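Local coordinates for protein Non-reducing end alpha-L-arabinofuranosidase BoGH43B (Bacteroides ovatus, PDB 5JOZ) that hydrolyses terminal non-reducing alpha-L-arabinofuranoside residues from xyloglucan branches during xyloglucan degradation, at residues A[370-375]-A[499-504]; A[216-221]-A[280-285]; A[88-93]-A[125-130]; A[381-386]-A[405-410]. All coordinates share one frame; numbering follows the deposited sequence.

Interaction 1 of 4, residues A[370-375]-A[499-504]. With CA (calcium ion), chain C.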
loop_
_atom_site.group_PDB
_atom_site.type_symbol
_atom_site.label_atom_id
_atom_site.label_comp_id
_atom_site.label_asym_id
_atom_site.label_seq_id
_atom_site.Cartn_x
_atom_site.Cartn_y
_atom_site.Cartn_z
ATOM N N LEU A 370 -4.700 -11.088 14.233
ATOM C CA LEU A 370 -4.983 -9.825 14.902
ATOM C C LEU A 370 -6.341 -9.738 15.558
ATOM O O LEU A 370 -7.245 -10.528 15.297
ATOM C CB LEU A 370 -4.783 -8.624 13.962
ATOM C CG LEU A 370 -5.648 -8.312 12.739
ATOM C CD1 LEU A 370 -7.134 -8.184 13.030
ATOM C CD2 LEU A 370 -5.117 -7.017 12.122
ATOM N N THR A 371 -6.439 -8.741 16.423
ATOM C CA THR A 371 -7.685 -8.339 17.031
ATOM C C THR A 371 -7.863 -6.864 16.736
ATOM O O THR A 371 -6.955 -6.068 16.941
ATOM C CB THR A 371 -7.669 -8.571 18.551
ATOM O OG1 THR A 371 -7.582 -9.976 18.797
ATOM C CG2 THR A 371 -8.945 -8.024 19.206
ATOM N N ALA A 372 -9.046 -6.518 16.252
ATOM C CA ALA A 372 -9.416 -5.140 15.976
ATOM C C ALA A 372 -10.767 -4.937 16.607
ATOM O O ALA A 372 -11.666 -5.739 16.375
ATOM C CB ALA A 372 -9.510 -4.919 14.482
ATOM N N SER A 373 -10.919 -3.885 17.404
ATOM C CA SER A 373 -12.219 -3.581 17.995
ATOM C C SER A 373 -12.411 -2.090 18.183
ATOM O O SER A 373 -11.451 -1.340 18.257
ATOM C CB SER A 373 -12.390 -4.299 19.332
ATOM O OG SER A 373 -11.364 -3.938 20.240
ATOM N N ALA A 374 -13.672 -1.693 18.286
ATOM C CA ALA A 374 -14.045 -0.297 18.384
ATOM C C ALA A 374 -15.303 -0.156 19.213
ATOM O O ALA A 374 -16.272 -0.877 18.996
ATOM C CB ALA A 374 -14.276 0.278 16.991
ATOM N N LYS A 375 -15.285 0.791 20.141
ATOM C CA LYS A 375 -16.471 1.174 20.891
ATOM C C LYS A 375 -17.173 2.270 20.085
ATOM O O LYS A 375 -16.564 3.300 19.778
ATOM C CB LYS A 375 -16.062 1.691 22.272
ATOM C CG LYS A 375 -17.181 1.946 23.275
ATOM C CD LYS A 375 -16.763 3.038 24.259
ATOM C CE LYS A 375 -17.414 2.908 25.622
ATOM N NZ LYS A 375 -17.025 4.057 26.497
ATOM N N ASP A 499 -15.523 6.038 20.037
ATOM C CA ASP A 499 -14.761 6.515 21.185
ATOM C C ASP A 499 -13.300 6.061 21.079
ATOM O O ASP A 499 -12.380 6.827 21.365
ATOM C CB ASP A 499 -15.390 5.983 22.480
ATOM C CG ASP A 499 -14.897 6.700 23.723
ATOM O OD1 ASP A 499 -14.098 7.659 23.618
ATOM O OD2 ASP A 499 -15.322 6.296 24.823
ATOM N N TRP A 500 -13.089 4.817 20.682
ATOM C CA TRP A 500 -11.740 4.326 20.455
ATOM C C TRP A 500 -11.720 3.184 19.457
ATOM O O TRP A 500 -12.773 2.688 19.065
ATOM C CB TRP A 500 -11.076 3.924 21.777
ATOM C CG TRP A 500 -11.896 3.056 22.705
ATOM C CD1 TRP A 500 -12.554 3.462 23.831
ATOM C CD2 TRP A 500 -12.110 1.645 22.605
ATOM N NE1 TRP A 500 -13.171 2.399 24.430
ATOM C CE2 TRP A 500 -12.906 1.267 23.708
ATOM C CE3 TRP A 500 -11.689 0.658 21.705
ATOM C CZ2 TRP A 500 -13.306 -0.060 23.928
ATOM C CZ3 TRP A 500 -12.096 -0.661 21.914
ATOM C CH2 TRP A 500 -12.907 -1.004 23.013
ATOM N N PHE A 501 -10.509 2.813 19.041
ATOM C CA PHE A 501 -10.259 1.745 18.073
ATOM C C PHE A 501 -8.941 1.070 18.455
ATOM O O PHE A 501 -7.892 1.723 18.434
ATOM C CB PHE A 501 -10.164 2.325 16.656
ATOM C CG PHE A 501 -10.163 1.289 15.561
ATOM C CD1 PHE A 501 -9.025 0.521 15.291
ATOM C CD2 PHE A 501 -11.295 1.098 14.768
ATOM C CE1 PHE A 501 -9.028 -0.422 14.275
ATOM C CE2 PHE A 501 -11.301 0.155 13.751
ATOM C CZ PHE A 501 -10.173 -0.608 13.503
ATOM N N ASP A 502 -9.024 -0.213 18.827
ATOM C CA ASP A 502 -7.882 -1.058 19.155
ATOM C C ASP A 502 -7.452 -1.841 17.936
ATOM O O ASP A 502 -8.279 -2.393 17.226
ATOM C CB ASP A 502 -8.236 -2.083 20.236
ATOM C CG ASP A 502 -8.367 -1.478 21.623
ATOM O OD1 ASP A 502 -8.164 -0.251 21.823
ATOM O OD2 ASP A 502 -8.682 -2.262 22.535
ATOM N N PHE A 503 -6.148 -1.921 17.723
ATOM C CA PHE A 503 -5.587 -2.691 16.629
ATOM C C PHE A 503 -4.359 -3.430 17.165
ATOM O O PHE A 503 -3.344 -2.799 17.457
ATOM C CB PHE A 503 -5.212 -1.739 15.488
ATOM C CG PHE A 503 -5.004 -2.425 14.168
ATOM C CD1 PHE A 503 -6.091 -2.918 13.447
ATOM C CD2 PHE A 503 -3.725 -2.584 13.642
ATOM C CE1 PHE A 503 -5.912 -3.555 12.227
ATOM C CE2 PHE A 503 -3.540 -3.219 12.423
ATOM C CZ PHE A 503 -4.638 -3.705 11.715
ATOM N N ARG A 504 -4.459 -4.750 17.323
ATOM C CA ARG A 504 -3.371 -5.538 17.903
ATOM C C ARG A 504 -2.894 -6.614 16.941
ATOM O O ARG A 504 -3.629 -7.548 16.653
ATOM C CB ARG A 504 -3.826 -6.165 19.216
ATOM C CG ARG A 504 -2.671 -6.626 20.088
ATOM C CD ARG A 504 -3.192 -7.333 21.321
ATOM N NE ARG A 504 -4.186 -6.519 22.025
ATOM C CZ ARG A 504 -3.940 -5.673 23.029
ATOM N NH1 ARG A 504 -2.705 -5.501 23.512
ATOM N NH2 ARG A 504 -4.959 -4.993 23.570
HETATM CA CA CA C . -11.887 8.429 23.041
HETATM O O HOH W 1 -10.958 6.643 24.346
HETATM O O HOH W 2 -11.082 10.030 24.674
#

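Interaction 2 of 4, residues A[216-221]-A[280-285]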
loop_
_atom_site.group_PDB
_atom_site.type_symbol
_atom_site.label_atom_id
_atom_site.label_comp_id
_atom_site.label_asym_id
_atom_site.label_seq_id
_atom_site.Cartn_x
_atom_site.Cartn_y
_atom_site.Cartn_z
ATOM N N PRO A 216 22.630 -8.371 -21.331
ATOM C CA PRO A 216 22.031 -8.937 -20.127
ATOM C C PRO A 216 23.063 -9.478 -19.141
ATOM O O PRO A 216 24.188 -9.799 -19.524
ATOM C CB PRO A 216 21.176 -10.073 -20.687
ATOM C CG PRO A 216 21.954 -10.560 -21.887
ATOM C CD PRO A 216 22.662 -9.353 -22.438
ATOM N N SER A 217 22.668 -9.585 -17.878
ATOM C CA SER A 217 23.507 -10.213 -16.863
ATOM C C SER A 217 23.635 -11.706 -17.138
ATOM O O SER A 217 22.642 -12.348 -17.498
ATOM C CB SER A 217 22.927 -10.026 -15.467
ATOM O OG SER A 217 23.679 -10.740 -14.504
ATOM N N PRO A 218 24.845 -12.260 -16.953
ATOM C CA PRO A 218 25.015 -13.713 -17.016
ATOM C C PRO A 218 24.516 -14.445 -15.762
ATOM O O PRO A 218 24.472 -15.672 -15.755
ATOM C CB PRO A 218 26.536 -13.887 -17.158
ATOM C CG PRO A 218 27.124 -12.693 -16.492
ATOM C CD PRO A 218 26.114 -11.569 -16.640
ATOM N N VAL A 219 24.178 -13.715 -14.704
ATOM C CA VAL A 219 23.630 -14.323 -13.501
ATOM C C VAL A 219 22.227 -13.779 -13.203
ATOM O O VAL A 219 21.824 -13.685 -12.054
ATOM C CB VAL A 219 24.597 -14.193 -12.300
ATOM C CG1 VAL A 219 25.925 -14.877 -12.627
ATOM C CG2 VAL A 219 24.816 -12.740 -11.873
ATOM N N ASN A 220 21.469 -13.457 -14.252
ATOM C CA ASN A 220 20.027 -13.258 -14.098
ATOM C C ASN A 220 19.346 -14.547 -13.599
ATOM O O ASN A 220 19.786 -15.639 -13.962
ATOM C CB ASN A 220 19.389 -12.781 -15.400
ATOM C CG ASN A 220 19.434 -11.265 -15.544
ATOM O OD1 ASN A 220 19.497 -10.542 -14.550
ATOM N ND2 ASN A 220 19.406 -10.776 -16.784
ATOM N N PRO A 221 18.317 -14.448 -12.751
ATOM C CA PRO A 221 17.770 -13.207 -12.227
ATOM C C PRO A 221 18.506 -12.669 -10.995
ATOM O O PRO A 221 19.255 -13.397 -10.328
ATOM C CB PRO A 221 16.355 -13.621 -11.830
ATOM C CG PRO A 221 16.504 -15.030 -11.388
ATOM C CD PRO A 221 17.664 -15.619 -12.141
ATOM N N ASP A 280 32.846 -9.712 -12.131
ATOM C CA ASP A 280 32.611 -9.010 -13.395
ATOM C C ASP A 280 31.675 -7.788 -13.269
ATOM O O ASP A 280 31.378 -7.137 -14.266
ATOM C CB ASP A 280 32.065 -9.988 -14.446
ATOM C CG ASP A 280 33.017 -11.167 -14.717
ATOM O OD1 ASP A 280 34.255 -10.968 -14.729
ATOM O OD2 ASP A 280 32.524 -12.297 -14.933
ATOM N N GLY A 281 31.228 -7.469 -12.056
ATOM C CA GLY A 281 30.348 -6.318 -11.831
ATOM C C GLY A 281 28.866 -6.597 -12.056
ATOM O O GLY A 281 28.154 -5.732 -12.543
ATOM N N TRP A 282 28.403 -7.789 -11.666
ATOM C CA TRP A 282 26.994 -8.167 -11.786
ATOM C C TRP A 282 26.401 -8.492 -10.413
ATOM O O TRP A 282 26.993 -9.258 -9.646
ATOM C CB TRP A 282 26.830 -9.366 -12.723
ATOM C CG TRP A 282 27.170 -9.087 -14.158
ATOM C CD1 TRP A 282 28.259 -9.542 -14.839
ATOM C CD2 TRP A 282 26.419 -8.298 -15.093
ATOM N NE1 TRP A 282 28.246 -9.080 -16.125
ATOM C CE2 TRP A 282 27.123 -8.323 -16.318
ATOM C CE3 TRP A 282 25.227 -7.562 -15.014
ATOM C CZ2 TRP A 282 26.669 -7.650 -17.463
ATOM C CZ3 TRP A 282 24.771 -6.893 -16.147
ATOM C CH2 TRP A 282 25.491 -6.948 -17.361
ATOM N N PRO A 283 25.225 -7.918 -10.093
ATOM C CA PRO A 283 24.650 -8.091 -8.763
ATOM C C PRO A 283 23.741 -9.321 -8.640
ATOM O O PRO A 283 23.092 -9.717 -9.608
ATOM C CB PRO A 283 23.826 -6.822 -8.603
ATOM C CG PRO A 283 23.299 -6.588 -9.980
ATOM C CD PRO A 283 24.327 -7.121 -10.944
ATOM N N LYS A 284 23.704 -9.918 -7.455
ATOM C CA LYS A 284 22.739 -10.972 -7.165
ATOM C C LYS A 284 22.473 -11.081 -5.664
ATOM O O LYS A 284 23.369 -10.864 -4.850
ATOM C CB LYS A 284 23.234 -12.317 -7.710
ATOM C CG LYS A 284 22.161 -13.402 -7.787
ATOM C CD LYS A 284 22.739 -14.744 -8.227
ATOM C CE LYS A 284 21.656 -15.774 -8.554
ATOM N NZ LYS A 284 20.997 -15.603 -9.881
ATOM N N VAL A 285 21.241 -11.425 -5.305
ATOM C CA VAL A 285 20.907 -11.739 -3.914
ATOM C C VAL A 285 21.286 -13.190 -3.662
ATOM O O VAL A 285 20.699 -14.077 -4.262
ATOM C CB VAL A 285 19.402 -11.514 -3.642
ATOM C CG1 VAL A 285 19.000 -12.047 -2.267
ATOM C CG2 VAL A 285 19.063 -10.034 -3.792
HETATM O O HOH W 3 22.449 -10.474 -12.203
#

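Interaction 3 of 4, residues A[88-93]-A[125-130]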
loop_
_atom_site.group_PDB
_atom_site.type_symbol
_atom_site.label_atom_id
_atom_site.label_comp_id
_atom_site.label_asym_id
_atom_site.label_seq_id
_atom_site.Cartn_x
_atom_site.Cartn_y
_atom_site.Cartn_z
ATOM N N TYR A 88 12.043 13.984 -4.561
ATOM C CA TYR A 88 11.185 13.859 -5.740
ATOM C C TYR A 88 10.472 12.515 -5.681
ATOM O O TYR A 88 11.105 11.493 -5.403
ATOM C CB TYR A 88 12.017 13.901 -7.025
ATOM C CG TYR A 88 12.681 15.230 -7.318
ATOM C CD1 TYR A 88 13.848 15.600 -6.669
ATOM C CD2 TYR A 88 12.146 16.104 -8.252
ATOM C CE1 TYR A 88 14.463 16.810 -6.934
ATOM C CE2 TYR A 88 12.751 17.324 -8.527
ATOM C CZ TYR A 88 13.912 17.671 -7.861
ATOM O OH TYR A 88 14.520 18.878 -8.108
ATOM N N VAL A 89 9.160 12.525 -5.924
ATOM C CA VAL A 89 8.396 11.305 -6.042
ATOM C C VAL A 89 7.596 11.327 -7.331
ATOM O O VAL A 89 6.698 12.148 -7.484
ATOM C CB VAL A 89 7.450 11.089 -4.848
ATOM C CG1 VAL A 89 6.562 9.877 -5.087
ATOM C CG2 VAL A 89 8.257 10.882 -3.581
ATOM N N ILE A 90 7.907 10.393 -8.225
ATOM C CA ILE A 90 7.246 10.271 -9.519
ATOM C C ILE A 90 6.379 9.014 -9.476
ATOM O O ILE A 90 6.773 8.011 -8.890
ATOM C CB ILE A 90 8.288 10.237 -10.687
ATOM C CG1 ILE A 90 7.636 10.565 -12.030
ATOM C CG2 ILE A 90 8.994 8.895 -10.804
ATOM C CD1 ILE A 90 8.616 10.740 -13.165
ATOM N N GLY A 91 5.189 9.082 -10.062
ATOM C CA GLY A 91 4.327 7.910 -10.196
ATOM C C GLY A 91 3.329 8.092 -11.307
ATOM O O GLY A 91 3.432 9.044 -12.091
ATOM N N THR A 92 2.368 7.184 -11.389
ATOM C CA THR A 92 1.268 7.294 -12.354
ATOM C C THR A 92 -0.098 7.174 -11.661
ATOM O O THR A 92 -0.291 6.304 -10.820
ATOM C CB THR A 92 1.363 6.193 -13.415
ATOM O OG1 THR A 92 2.735 5.918 -13.699
ATOM C CG2 THR A 92 0.655 6.613 -14.697
ATOM N N ASN A 93 -1.032 8.044 -12.034
ATOM C CA ASN A 93 -2.432 7.997 -11.583
ATOM C C ASN A 93 -3.304 7.543 -12.765
ATOM O O ASN A 93 -3.355 8.220 -13.791
ATOM C CB ASN A 93 -2.829 9.393 -11.085
ATOM C CG ASN A 93 -4.273 9.483 -10.599
ATOM O OD1 ASN A 93 -5.215 9.022 -11.255
ATOM N ND2 ASN A 93 -4.453 10.124 -9.450
ATOM N N VAL A 125 3.342 3.378 -17.244
ATOM C CA VAL A 125 3.367 2.772 -15.917
ATOM C C VAL A 125 4.816 2.723 -15.440
ATOM O O VAL A 125 5.740 2.695 -16.259
ATOM C CB VAL A 125 2.705 1.363 -15.936
ATOM C CG1 VAL A 125 3.615 0.299 -16.561
ATOM C CG2 VAL A 125 2.254 0.954 -14.539
ATOM N N ASP A 126 5.010 2.736 -14.125
ATOM C CA ASP A 126 6.323 2.561 -13.514
ATOM C C ASP A 126 7.383 3.557 -13.995
ATOM O O ASP A 126 8.494 3.169 -14.346
ATOM C CB ASP A 126 6.806 1.114 -13.736
ATOM C CG ASP A 126 5.877 0.082 -13.117
ATOM O OD1 ASP A 126 4.947 0.476 -12.385
ATOM O OD2 ASP A 126 6.094 -1.129 -13.355
ATOM N N PRO A 127 7.047 4.854 -14.003
ATOM C CA PRO A 127 8.075 5.825 -14.355
ATOM C C PRO A 127 9.133 5.859 -13.269
ATOM O O PRO A 127 8.793 5.836 -12.094
ATOM C CB PRO A 127 7.306 7.150 -14.382
ATOM C CG PRO A 127 6.190 6.943 -13.405
ATOM C CD PRO A 127 5.796 5.505 -13.577
ATOM N N SER A 128 10.402 5.899 -13.654
ATOM C CA SER A 128 11.480 6.015 -12.684
ATOM C C SER A 128 12.352 7.189 -13.022
ATOM O O SER A 128 12.466 7.551 -14.186
ATOM C CB SER A 128 12.315 4.745 -12.660
ATOM O OG SER A 128 13.251 4.792 -11.600
ATOM N N ILE A 129 12.975 7.773 -11.998
ATOM C CA ILE A 129 13.929 8.863 -12.199
ATOM C C ILE A 129 15.241 8.540 -11.517
ATOM O O ILE A 129 15.273 7.765 -10.572
ATOM C CB ILE A 129 13.400 10.241 -11.714
ATOM C CG1 ILE A 129 12.778 10.164 -10.313
ATOM C CG2 ILE A 129 12.364 10.801 -12.688
ATOM C CD1 ILE A 129 12.521 11.519 -9.685
ATOM N N GLU A 130 16.320 9.118 -12.034
ATOM C CA GLU A 130 17.613 9.058 -11.389
ATOM C C GLU A 130 18.417 10.316 -11.711
ATOM O O GLU A 130 18.346 10.837 -12.826
ATOM C CB GLU A 130 18.378 7.821 -11.852
ATOM C CG GLU A 130 19.665 7.561 -11.075
ATOM C CD GLU A 130 19.433 7.112 -9.636
ATOM O OE1 GLU A 130 20.373 7.275 -8.829
ATOM O OE2 GLU A 130 18.337 6.587 -9.314
#

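Interaction 4 of 4, residues A[381-386]-A[405-410]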
loop_
_atom_site.group_PDB
_atom_site.type_symbol
_atom_site.label_atom_id
_atom_site.label_comp_id
_atom_site.label_asym_id
_atom_site.label_seq_id
_atom_site.Cartn_x
_atom_site.Cartn_y
_atom_site.Cartn_z
ATOM N N LYS A 381 -32.230 5.117 12.790
ATOM C CA LYS A 381 -33.663 5.425 12.857
ATOM C C LYS A 381 -34.504 4.685 11.801
ATOM O O LYS A 381 -35.718 4.627 11.950
ATOM C CB LYS A 381 -33.899 6.943 12.771
ATOM N N VAL A 382 -33.877 4.124 10.759
ATOM C CA VAL A 382 -34.599 3.365 9.713
ATOM C C VAL A 382 -33.681 2.306 9.063
ATOM O O VAL A 382 -32.455 2.407 9.164
ATOM C CB VAL A 382 -35.250 4.334 8.687
ATOM C CG1 VAL A 382 -34.200 5.069 7.851
ATOM C CG2 VAL A 382 -36.292 3.632 7.815
ATOM N N GLU A 383 -34.265 1.294 8.414
ATOM C CA GLU A 383 -33.528 0.065 8.026
ATOM C C GLU A 383 -32.286 0.272 7.126
ATOM O O GLU A 383 -31.327 -0.480 7.246
ATOM C CB GLU A 383 -34.482 -0.997 7.426
ATOM C CG GLU A 383 -35.631 -1.389 8.375
ATOM C CD GLU A 383 -36.178 -2.813 8.209
ATOM O OE1 GLU A 383 -35.881 -3.490 7.195
ATOM O OE2 GLU A 383 -36.932 -3.254 9.113
ATOM N N ASN A 384 -32.292 1.313 6.283
ATOM C CA ASN A 384 -31.152 1.639 5.393
ATOM C C ASN A 384 -29.880 2.187 6.082
ATOM O O ASN A 384 -28.844 2.334 5.431
ATOM C CB ASN A 384 -31.580 2.588 4.234
ATOM C CG ASN A 384 -32.213 3.910 4.712
ATOM O OD1 ASN A 384 -33.382 3.942 5.096
ATOM N ND2 ASN A 384 -31.462 5.005 4.636
ATOM N N GLU A 385 -29.959 2.471 7.381
ATOM C CA GLU A 385 -28.912 3.182 8.108
ATOM C C GLU A 385 -28.057 2.196 8.869
ATOM O O GLU A 385 -28.571 1.296 9.563
ATOM C CB GLU A 385 -29.523 4.181 9.085
ATOM C CG GLU A 385 -30.320 5.275 8.398
ATOM C CD GLU A 385 -30.785 6.358 9.349
ATOM O OE1 GLU A 385 -31.051 6.051 10.529
ATOM O OE2 GLU A 385 -30.899 7.522 8.908
ATOM N N GLU A 386 -26.748 2.361 8.729
ATOM C CA GLU A 386 -25.806 1.424 9.304
ATOM C C GLU A 386 -24.449 2.060 9.559
ATOM O O GLU A 386 -24.063 3.039 8.913
ATOM C CB GLU A 386 -25.690 0.179 8.407
ATOM C CG GLU A 386 -25.275 0.487 6.976
ATOM C CD GLU A 386 -25.502 -0.656 5.994
ATOM O OE1 GLU A 386 -26.432 -1.483 6.194
ATOM O OE2 GLU A 386 -24.753 -0.699 4.992
ATOM N N GLU A 405 -31.076 -1.166 11.964
ATOM C CA GLU A 405 -32.420 -1.382 12.505
ATOM C C GLU A 405 -33.121 -2.414 11.624
ATOM O O GLU A 405 -33.146 -2.280 10.406
ATOM C CB GLU A 405 -33.207 -0.063 12.544
ATOM C CG GLU A 405 -34.468 -0.068 13.418
ATOM C CD GLU A 405 -34.203 0.151 14.911
ATOM O OE1 GLU A 405 -35.170 0.065 15.697
ATOM O OE2 GLU A 405 -33.045 0.415 15.320
ATOM N N ARG A 406 -33.662 -3.454 12.246
ATOM C CA ARG A 406 -34.385 -4.495 11.539
ATOM C C ARG A 406 -35.677 -4.758 12.274
ATOM O O ARG A 406 -35.658 -5.103 13.448
ATOM C CB ARG A 406 -33.549 -5.781 11.475
ATOM C CG ARG A 406 -32.373 -5.734 10.507
ATOM C CD ARG A 406 -32.829 -5.733 9.046
ATOM N NE ARG A 406 -31.736 -5.536 8.088
ATOM C CZ ARG A 406 -31.216 -4.364 7.715
ATOM N NH1 ARG A 406 -31.635 -3.213 8.225
ATOM N NH2 ARG A 406 -30.245 -4.345 6.816
ATOM N N ASN A 407 -36.795 -4.569 11.583
ATOM C CA ASN A 407 -38.126 -4.798 12.144
ATOM C C ASN A 407 -38.336 -4.133 13.505
ATOM O O ASN A 407 -38.741 -4.766 14.478
ATOM C CB ASN A 407 -38.406 -6.302 12.172
ATOM C CG ASN A 407 -38.530 -6.879 10.777
ATOM O OD1 ASN A 407 -39.086 -6.245 9.884
ATOM N ND2 ASN A 407 -38.005 -8.073 10.581
ATOM N N GLY A 408 -38.021 -2.841 13.553
ATOM C CA GLY A 408 -38.151 -2.039 14.776
ATOM C C GLY A 408 -37.259 -2.437 15.940
ATOM O O GLY A 408 -37.508 -2.023 17.074
ATOM N N GLN A 409 -36.234 -3.248 15.674
ATOM C CA GLN A 409 -35.236 -3.613 16.672
ATOM C C GLN A 409 -33.869 -3.150 16.170
ATOM O O GLN A 409 -33.538 -3.279 14.991
ATOM C CB GLN A 409 -35.210 -5.118 16.905
ATOM C CG GLN A 409 -36.471 -5.693 17.541
ATOM C CD GLN A 409 -36.357 -7.187 17.845
ATOM O OE1 GLN A 409 -35.583 -7.911 17.219
ATOM N NE2 GLN A 409 -37.131 -7.652 18.813
ATOM N N ARG A 410 -33.088 -2.600 17.081
ATOM C CA ARG A 410 -31.723 -2.241 16.796
ATOM C C ARG A 410 -30.932 -3.521 16.890
ATOM O O ARG A 410 -31.116 -4.280 17.840
ATOM C CB ARG A 410 -31.247 -1.242 17.824
ATOM C CG ARG A 410 -29.920 -0.587 17.506
ATOM C CD ARG A 410 -29.656 0.415 18.610
ATOM N NE ARG A 410 -28.264 0.809 18.700
ATOM C CZ ARG A 410 -27.461 0.631 19.745
ATOM N NH1 ARG A 410 -27.865 0.044 20.861
ATOM N NH2 ARG A 410 -26.215 1.066 19.656
#

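Interaction 1 of 4, residues A[370-375]-A[499-504]
Asp499 opens the contact by facing two cations at once. Its carboxylate points OD2 at Lys375 NZ in a 3.3 Å salt bridge, using the anti lone pair, while OD1 and the backbone O each bind the calcium ion at 2.4 Å. Asp313, Gly341 and two waters complete the metal site. At Trp500, CG sits between the backbone N and the carbonyl carbon (chi1 48°), which folds the indole back across the partner strand. Lys375 CB lies over one face, 3.8 Å from the five-membered ring centroid, and Ser373 OG comes to the edge; Arg311 adds a cation-pi contact. An alanine here would strip the cover from the aliphatic part of Lys375, and is likely to leave that chain freer to swing away from Asp499. Phe501 turns to the opposite side of the sheet, with CD2 3.8 Å from Ala374 CB; the small methyl leaves room for a ring that also meets Trp323 edge-to-face. Asp502 N donates to Ser373 O at 2.7 Å, and its carboxylate goes to Arg311. Phe503 returns to the buried side, where CZ rests 3.4 Å from Leu370 CD2 and the ring passes Ala372. Arg504 closes the ladder, its N bonded to Thr371 O at 2.8 Å. These antiparallel strands belong to one sheet of the concanavalin A-like beta-sandwich, with Ala372, Ala374, Phe501 and Phe503 on the inner face and, Trp500 apart, polar residues on the other. Shared between calcium and lysine, the Asp499 carboxylate would be expected to stay ionised and fix this end of the strand to the metal.

Interaction 2 of 4, residues A[216-221]-A[280-285]
The type I beta turn from Ser217 to Asn220 settles on Trp282 and Lys284 where the outermost strands of two successive propeller blades, 215-216 and 283-284, meet. The turn is stiffened by an ST turn, Ser217 OG accepting from Val219 N at 3.0 Å. Its first two residues lie over one face of the indole in paired CH-pi contacts: Pro218 CD stands 3.3 Å from the five-membered ring's centroid, and Ser217 CA 3.6 Å from the six-membered ring's. Proline suits the place because its ring, at about a right angle to the indole, turns CD onto the pi face. A serine in place of Trp282 would probably leave the turn without its platform and take away the cation-pi partner of Arg206. Water 3 links Ser217 OG, at 2.6 Å, with Pro283 O. The Lys284 chain runs extended and bends only at its last torsion (chi4 78°), bringing NZ to two carbonyls. Pro221 O, 2.8 Å from NZ, is met in its carbonyl plane; Val219 O, 3.0 Å from NZ, is met from above, 41° out of plane. Neutral backbone oxygens flanking the cis peptide before Pro221 thus grip the ammonium, clamping both ends of that short segment.

Interaction 3 of 4, residues A[88-93]-A[125-130]
Ile90 drives its side chain between Pro127 and Ile129, and here the packing is close. With CG1 anti to the backbone N (chi1 -161°), its CD1 reaches 3.8 Å from Ile129 CG2 and 4.0 Å from Pro127 CB, while its other branch, CG2, rests 3.3 Å from Pro127 O. Isoleucine suits both places: Ile90 presses both branches on Pro127, while Ile129 gives CG2 to Ile90 and CD1 to Tyr88 CB at 3.6 Å. Pro127 adds a rigid ring with no N-H to be satisfied. Its CD lies 3.1 Å from Thr92 OG1, whose hydrogen bond goes to Tyr124 O. No hydrogen bond joins the two segments: this is side-chain packing between consecutive blades of the family 43 five-bladed beta-propeller, strand 86-94 of one blade meeting the inner strand 128-132 of the next. Phe138 backs both Ile90 and Pro127. Toward Val125 the contact slackens. Val125 is partly exposed and directs its side chain away, and its nearest approach is CA to Thr92 OG1, 3.9 Å. Asp126 likewise turns from strand 86-94, sending OD2 to Gly177 N beside Glu176, the inferred proton donor; it is thought to tune the pKa of that glutamate and orient it together with the substrate.

Interaction 4 of 4, residues A[381-386]-A[405-410]
Glu383 and Arg406 each reach across to the other segment's backbone. The Glu383 chain runs extended beyond CG, passing Glu405 O with CG 3.3 Å away, and delivers OE2 to Asn407 N. That bond, 2.8 Å from OE2 to N and fairly straight at 162°, meets the oxygen from above the carboxylate plane. Arg406 sets out away from the loop, but a bend at chi2 (-70°) folds its guanidinium back to the loop's backbone. NH1 then donates twice, to Glu383 O at 2.9 Å and to Glu405 O at 2.8 Å, both acceptors near the guanidinium plane, so the group's rotation is fixed. Glu383 OE1 stays 4.4 Å from Arg406 NH1 and well out of that plane, leaving an attraction of charges without a salt bridge. Asn407 and Gly408 tolerate the positive phi of the type I' turn from Arg406 to Gln409, and the turn presents Asn407 N to the carboxylate. Across from it, Val382 to Glu385 form a type I turn, steadied by Lys381 N donating to Glu385 OE1 at 2.7 Å. The exposed loop leading to strand 386-387 is thus fastened to the tip of the hairpin of strands 397-406 and 409-418, with the Arg406 side chain lying against Val411 and Met413.

Overall arrangement
The four contacts divide between two domains. Interactions 3 and 2, in that order along the chain, lie in the catalytic propeller with centres 25 Å apart; interactions 1 and 4 lie in the concanavalin A-like domain, 24 Å apart, and residues 381-410 of interaction 4 fall within the span that interaction 1 joins. Only interaction 3 adjoins the active site: the Asp126 side chain is about 3 Å from that of Glu176 and about 5 Å from that of Asp16, the inferred proton donor and acceptor. The calcium belongs to interaction 1, whose centre is 36 Å from that of interaction 3, far from catalysis. Interactions 2 and 4 are 63 Å apart between centres.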